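Local coordinates for hypothetical protein aq_1447 (Aquifex aeolicus, PDB 1YVU), which uses short single-stranded DNA guides to bind complementary RNA targets and cleaves them in a reaction that depends on divalent metal ions, at residues R311-L316 / G615-L620; K611-Y616 / I626-N631. All blocks are in the same frame, centred on the assembly; numbering follows the deposited sequence.

Overall arrangement
Interactions 1 and 2 lie on the same side of the chain's centre, their own centres about 9 Å apart, and they share Gly615 and Tyr616. Along the chain, linker L2 segment 311-316 comes first, and some 300 residues later the PIWI box supplies 611-616, 615-620 and 626-631. Strands 616-619 and 624-627 follow each other as an antiparallel hairpin, with strand 310-315 paired to the outer side of 616-619. Interaction 1 thus joins a linker to the PIWI domain, whereas interaction 2 closes the open end of the hairpin. The bond from Ile626 N to Tyr618 O, 2.9 Å, links the two contacts directly. Both lie away from the metal site.

Interaction 1 of 2, residues R311-L316 / G615-L620; sequences RAKGKL and GYFYKL
An antiparallel strand pairing, in which Lys313 to Leu316 of linker L2 meet Gly615 to Phe617 of the PIWI box, joins the linker to the edge of the PIWI hairpin. Lys315 and Tyr616 form a non-hydrogen-bonded pair, their CA atoms 4.6 Å apart. The register rests on this pair and on two backbone bonds: Lys313 N donates to Phe617 O at 2.7 Å, nearly in line with the carbonyl, and Leu316 N meets Gly615 O at 3.0 Å from above the carbonyl plane, 46° out of it. Between them, Phe617 N reaches Gly314 O by a long and bent bond.

Phe617 carries most of the side-chain contact and buries the largest area here. With chi1 at 73°, its CG sits between the backbone N and the carbonyl carbon, which turns the ring against the linker strand. Lys313 CB lies over one face, 4.2 Å from the ring centroid and 19° off the normal, a CH-pi contact. The Leu316 and Phe617 side chains cross at about a right angle, and Leu316 CD1 comes obliquely to the ring, 4.0 Å from Phe617 CE2; the same leucine also touches Cys656 on helix 652-661. The Lys313 chain bends at chi3 and passes Lys619, while its NZ forms a salt bridge with Glu149, which probably offsets the like charge of Lys619 NZ nearby. On the Tyr616 side, the Lys315 chain crosses the tyrosine side chain at about a right angle, with Lys315 CB 4.0 Å from Tyr616 CE1. At the far end, Arg311 O lies in the plane of the Tyr618 ring at its edge, 3.3 Å from Tyr618 CD1.

Interaction 2 of 2, residues K611-Y616 / I626-N631; sequences KFIKGY and ILATYN
Ala628 points its methyl group into the bend of the 611-616 loop, where CB packs 3.5 Å from Ile613 CG2 and also against Tyr616 CB. CG2 is the isoleucine branch anti to the backbone N, while CG1 leads away. The loop itself makes a type II beta turn from Ile613 to Tyr616, closed by the 2.8 Å bond from Tyr616 N to Ile613 O; Gly615 takes the third position with a positive phi of 113°, where a glycine is favoured. The Tyr616 ring folds back over the turn, with Ile613 CA under one face.

Two backbone bonds tie Ala628 to the turn. Gly615 N donates to Ala628 O at 2.7 Å, tilted 19° from the carbonyl plane, and Ala628 N meets Tyr616 O at 2.8 Å, in the carbonyl plane. Asn631 closes the other end: its OD1 accepts a weak bond from Lys614 N at 3.4 Å and lies near Phe612 CD2, the amide and ring planes standing 52° apart.

Lys614, with CG anti to the backbone N and the chain extended beyond it, runs alongside the Thr629 carbonyl, its CE 3.3 Å from Thr629 O, and carries NZ on to a hydrogen bond with Thr663 OG1. Cut back to an alanine, this position would probably lose the cover over the Thr629 carbonyl and leave Thr663 OG1 without its lysine partner.

Helix 652-661 backs the contact: Leu627 rests on Cys656 and Ile659, Thr629 on Ile659, and Lys614 on Leu660. Strand 624-627 lies between 616-619, bonded through the backbones of Ile626 and Tyr618, and 641-645, bonded through those of Leu627 and Ile641.

Interaction 1 of 2, residues R311-L316 / G615-L620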
loop_
_atom_site.group_PDB
_atom_site.type_symbol
_atom_site.label_atom_id
_atom_site.label_comp_id
_atom_site.label_asym_id
_atom_site.label_seq_id
_atom_site.Cartn_x
_atom_site.Cartn_y
_atom_site.Cartn_z
ATOM N N ARG A 311 -5.593 -16.642 17.364
ATOM C CA ARG A 311 -6.764 -16.939 16.558
ATOM C C ARG A 311 -7.642 -15.723 16.434
ATOM O O ARG A 311 -7.683 -14.895 17.346
ATOM C CB ARG A 311 -7.549 -18.090 17.179
ATOM C CG ARG A 311 -6.957 -19.456 16.873
ATOM C CD ARG A 311 -6.390 -20.178 18.098
ATOM N NE ARG A 311 -5.116 -20.843 17.800
ATOM C CZ ARG A 311 -4.943 -22.154 17.628
ATOM N NH1 ARG A 311 -5.965 -23.005 17.713
ATOM N NH2 ARG A 311 -3.727 -22.610 17.331
ATOM N N ALA A 312 -8.327 -15.619 15.298
ATOM C CA ALA A 312 -9.253 -14.512 15.019
ATOM C C ALA A 312 -10.449 -14.564 15.944
ATOM O O ALA A 312 -10.756 -15.624 16.486
ATOM C CB ALA A 312 -9.733 -14.582 13.591
ATOM N N LYS A 313 -11.118 -13.437 16.137
ATOM C CA LYS A 313 -12.289 -13.430 17.001
ATOM C C LYS A 313 -13.525 -14.057 16.347
ATOM O O LYS A 313 -14.150 -14.926 16.949
ATOM C CB LYS A 313 -12.578 -12.036 17.507
ATOM C CG LYS A 313 -11.533 -11.533 18.501
ATOM C CD LYS A 313 -11.796 -10.081 18.943
ATOM C CE LYS A 313 -13.120 -9.886 19.691
ATOM N NZ LYS A 313 -13.345 -8.444 19.993
ATOM N N GLY A 314 -13.839 -13.664 15.111
ATOM C CA GLY A 314 -14.988 -14.229 14.416
ATOM C C GLY A 314 -15.374 -13.593 13.089
ATOM O O GLY A 314 -14.566 -12.940 12.439
ATOM N N LYS A 315 -16.599 -13.847 12.644
ATOM C CA LYS A 315 -17.071 -13.246 11.414
ATOM C C LYS A 315 -17.978 -12.089 11.820
ATOM O O LYS A 315 -18.771 -12.192 12.756
ATOM C CB LYS A 315 -17.815 -14.236 10.515
ATOM C CG LYS A 315 -17.976 -13.669 9.119
ATOM C CD LYS A 315 -19.018 -14.346 8.262
ATOM C CE LYS A 315 -19.420 -13.382 7.130
ATOM N NZ LYS A 315 -20.186 -13.989 5.994
ATOM N N LEU A 316 -17.772 -10.959 11.162
ATOM C CA LEU A 316 -18.552 -9.764 11.400
ATOM C C LEU A 316 -19.568 -9.692 10.273
ATOM O O LEU A 316 -19.209 -9.608 9.108
ATOM C CB LEU A 316 -17.627 -8.545 11.367
ATOM C CG LEU A 316 -18.005 -7.287 12.142
ATOM C CD1 LEU A 316 -18.054 -7.540 13.641
ATOM C CD2 LEU A 316 -16.975 -6.265 11.850
ATOM N N GLY A 615 -15.045 -11.004 6.377
ATOM C CA GLY A 615 -15.639 -10.589 7.647
ATOM C C GLY A 615 -14.804 -10.998 8.857
ATOM O O GLY A 615 -15.048 -10.565 9.993
ATOM N N TYR A 616 -13.789 -11.820 8.603
ATOM C CA TYR A 616 -12.913 -12.285 9.655
ATOM C C TYR A 616 -12.077 -11.189 10.270
ATOM O O TYR A 616 -11.551 -10.334 9.546
ATOM C CB TYR A 616 -12.031 -13.393 9.134
ATOM C CG TYR A 616 -12.711 -14.733 9.133
ATOM C CD1 TYR A 616 -14.092 -14.879 8.780
ATOM C CD2 TYR A 616 -11.988 -15.877 9.478
ATOM C CE1 TYR A 616 -14.726 -16.157 8.772
ATOM C CE2 TYR A 616 -12.596 -17.161 9.479
ATOM C CZ TYR A 616 -13.959 -17.302 9.131
ATOM O OH TYR A 616 -14.497 -18.578 9.186
ATOM N N PHE A 617 -11.926 -11.247 11.601
ATOM C CA PHE A 617 -11.185 -10.229 12.344
ATOM C C PHE A 617 -10.413 -10.562 13.618
ATOM O O PHE A 617 -10.768 -11.465 14.365
ATOM C CB PHE A 617 -12.114 -9.039 12.632
ATOM C CG PHE A 617 -13.185 -9.292 13.697
ATOM C CD1 PHE A 617 -13.135 -8.603 14.925
ATOM C CD2 PHE A 617 -14.283 -10.141 13.440
ATOM C CE1 PHE A 617 -14.154 -8.745 15.892
ATOM C CE2 PHE A 617 -15.325 -10.300 14.396
ATOM C CZ PHE A 617 -15.257 -9.595 15.630
ATOM N N TYR A 618 -9.378 -9.771 13.874
ATOM C CA TYR A 618 -8.577 -9.872 15.095
ATOM C C TYR A 618 -8.600 -8.420 15.529
ATOM O O TYR A 618 -8.384 -7.537 14.702
ATOM C CB TYR A 618 -7.116 -10.348 14.858
ATOM C CG TYR A 618 -6.366 -10.588 16.173
ATOM C CD1 TYR A 618 -6.426 -11.843 16.811
ATOM C CD2 TYR A 618 -5.756 -9.525 16.877
ATOM C CE1 TYR A 618 -5.926 -12.038 18.127
ATOM C CE2 TYR A 618 -5.257 -9.701 18.204
ATOM C CZ TYR A 618 -5.348 -10.962 18.821
ATOM O OH TYR A 618 -4.875 -11.137 20.108
ATOM N N LYS A 619 -8.861 -8.171 16.808
ATOM C CA LYS A 619 -8.913 -6.794 17.293
ATOM C C LYS A 619 -7.697 -6.408 18.154
ATOM O O LYS A 619 -7.215 -7.197 18.975
ATOM C CB LYS A 619 -10.245 -6.543 18.015
ATOM C CG LYS A 619 -10.583 -5.077 18.289
ATOM C CD LYS A 619 -11.981 -4.933 18.905
ATOM C CE LYS A 619 -12.260 -3.479 19.237
ATOM N NZ LYS A 619 -12.621 -3.165 20.681
ATOM N N LEU A 620 -7.158 -5.218 17.869
ATOM C CA LEU A 620 -6.010 -4.651 18.575
ATOM C C LEU A 620 -6.409 -3.561 19.590
ATOM O O LEU A 620 -7.605 -3.340 19.843
ATOM C CB LEU A 620 -4.973 -4.139 17.578
ATOM C CG LEU A 620 -4.454 -5.239 16.659
ATOM C CD1 LEU A 620 -3.720 -4.665 15.469
ATOM C CD2 LEU A 620 -3.575 -6.189 17.466
#

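Interaction 2 of 2, residues K611-Y616 / I626-N631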
loop_
_atom_site.group_PDB
_atom_site.type_symbol
_atom_site.label_atom_id
_atom_site.label_comp_id
_atom_site.label_asym_id
_atom_site.label_seq_id
_atom_site.Cartn_x
_atom_site.Cartn_y
_atom_site.Cartn_z
ATOM N N LYS A 611 -11.833 -20.590 3.197
ATOM C CA LYS A 611 -12.094 -19.994 1.869
ATOM C C LYS A 611 -13.246 -18.965 1.775
ATOM O O LYS A 611 -13.424 -18.341 0.736
ATOM C CB LYS A 611 -12.160 -21.064 0.752
ATOM C CG LYS A 611 -10.793 -21.731 0.420
ATOM C CD LYS A 611 -10.933 -22.948 -0.519
ATOM C CE LYS A 611 -10.086 -24.139 -0.034
ATOM N NZ LYS A 611 -10.084 -25.338 -0.975
ATOM N N PHE A 612 -13.981 -18.775 2.877
ATOM C CA PHE A 612 -15.084 -17.804 3.003
ATOM C C PHE A 612 -14.846 -16.874 4.203
ATOM O O PHE A 612 -15.736 -16.554 5.014
ATOM C CB PHE A 612 -16.420 -18.511 3.127
ATOM C CG PHE A 612 -17.092 -18.717 1.817
ATOM C CD1 PHE A 612 -16.934 -19.942 1.120
ATOM C CD2 PHE A 612 -17.839 -17.667 1.228
ATOM C CE1 PHE A 612 -17.505 -20.127 -0.160
ATOM C CE2 PHE A 612 -18.429 -17.822 -0.063
ATOM C CZ PHE A 612 -18.261 -19.057 -0.762
ATOM N N ILE A 613 -13.623 -16.367 4.196
ATOM C CA ILE A 613 -13.042 -15.504 5.198
ATOM C C ILE A 613 -13.533 -14.030 5.280
ATOM O O ILE A 613 -13.316 -13.358 6.302
ATOM C CB ILE A 613 -11.479 -15.737 5.107
ATOM C CG1 ILE A 613 -11.173 -17.091 5.739
ATOM C CG2 ILE A 613 -10.644 -14.715 5.812
ATOM C CD1 ILE A 613 -9.936 -17.737 5.247
ATOM N N LYS A 614 -14.282 -13.561 4.272
ATOM C CA LYS A 614 -14.784 -12.178 4.293
ATOM C C LYS A 614 -15.585 -11.919 5.559
ATOM O O LYS A 614 -16.607 -12.583 5.783
ATOM C CB LYS A 614 -15.647 -11.850 3.070
ATOM C CG LYS A 614 -16.195 -10.439 3.072
ATOM C CD LYS A 614 -16.819 -10.048 1.779
ATOM C CE LYS A 614 -17.135 -8.550 1.777
ATOM N NZ LYS A 614 -17.729 -8.000 0.528
ATOM N N GLY A 615 -15.045 -11.004 6.377
ATOM C CA GLY A 615 -15.639 -10.589 7.647
ATOM C C GLY A 615 -14.804 -10.998 8.857
ATOM O O GLY A 615 -15.048 -10.565 9.993
ATOM N N TYR A 616 -13.789 -11.820 8.603
ATOM C CA TYR A 616 -12.913 -12.285 9.655
ATOM C C TYR A 616 -12.077 -11.189 10.270
ATOM O O TYR A 616 -11.551 -10.334 9.546
ATOM C CB TYR A 616 -12.031 -13.393 9.134
ATOM C CG TYR A 616 -12.711 -14.733 9.133
ATOM C CD1 TYR A 616 -14.092 -14.879 8.780
ATOM C CD2 TYR A 616 -11.988 -15.877 9.478
ATOM C CE1 TYR A 616 -14.726 -16.157 8.772
ATOM C CE2 TYR A 616 -12.596 -17.161 9.479
ATOM C CZ TYR A 616 -13.959 -17.302 9.131
ATOM O OH TYR A 616 -14.497 -18.578 9.186
ATOM N N ILE A 626 -7.660 -6.016 12.318
ATOM C CA ILE A 626 -7.089 -6.675 11.140
ATOM C C ILE A 626 -8.338 -7.347 10.590
ATOM O O ILE A 626 -8.976 -8.145 11.266
ATOM C CB ILE A 626 -6.015 -7.654 11.532
ATOM C CG1 ILE A 626 -4.871 -6.864 12.157
ATOM C CG2 ILE A 626 -5.504 -8.411 10.314
ATOM C CD1 ILE A 626 -4.177 -7.614 13.289
ATOM N N LEU A 627 -8.696 -6.970 9.373
ATOM C CA LEU A 627 -9.928 -7.414 8.768
ATOM C C LEU A 627 -9.821 -8.084 7.411
ATOM O O LEU A 627 -9.138 -7.580 6.510
ATOM C CB LEU A 627 -10.839 -6.180 8.639
ATOM C CG LEU A 627 -12.275 -6.342 8.177
ATOM C CD1 LEU A 627 -12.991 -7.186 9.218
ATOM C CD2 LEU A 627 -12.971 -4.977 7.954
ATOM N N ALA A 628 -10.614 -9.136 7.227
ATOM C CA ALA A 628 -10.666 -9.826 5.956
ATOM C C ALA A 628 -11.833 -9.201 5.169
ATOM O O ALA A 628 -13.012 -9.401 5.527
ATOM C CB ALA A 628 -10.900 -11.257 6.186
ATOM N N THR A 629 -11.487 -8.455 4.114
ATOM C CA THR A 629 -12.459 -7.766 3.266
ATOM C C THR A 629 -13.025 -8.508 2.079
ATOM O O THR A 629 -13.948 -8.004 1.419
ATOM C CB THR A 629 -11.862 -6.526 2.694
ATOM O OG1 THR A 629 -10.496 -6.782 2.307
ATOM C CG2 THR A 629 -11.948 -5.410 3.693
ATOM N N TYR A 630 -12.411 -9.642 1.739
ATOM C CA TYR A 630 -12.815 -10.465 0.594
ATOM C C TYR A 630 -12.456 -11.932 0.846
ATOM O O TYR A 630 -11.511 -12.213 1.581
ATOM C CB TYR A 630 -12.164 -9.943 -0.714
ATOM C CG TYR A 630 -10.650 -10.130 -0.870
ATOM C CD1 TYR A 630 -10.132 -10.963 -1.880
ATOM C CD2 TYR A 630 -9.732 -9.433 -0.055
ATOM C CE1 TYR A 630 -8.731 -11.100 -2.092
ATOM C CE2 TYR A 630 -8.325 -9.562 -0.250
ATOM C CZ TYR A 630 -7.834 -10.393 -1.278
ATOM O OH TYR A 630 -6.476 -10.493 -1.532
ATOM N N ASN A 631 -13.181 -12.843 0.188
ATOM C CA ASN A 631 -12.987 -14.297 0.299
ATOM C C ASN A 631 -11.734 -14.762 -0.464
ATOM O O ASN A 631 -11.356 -14.142 -1.465
ATOM C CB ASN A 631 -14.210 -15.024 -0.267
ATOM C CG ASN A 631 -15.533 -14.448 0.225
ATOM O OD1 ASN A 631 -15.833 -14.496 1.406
ATOM N ND2 ASN A 631 -16.335 -13.925 -0.692
#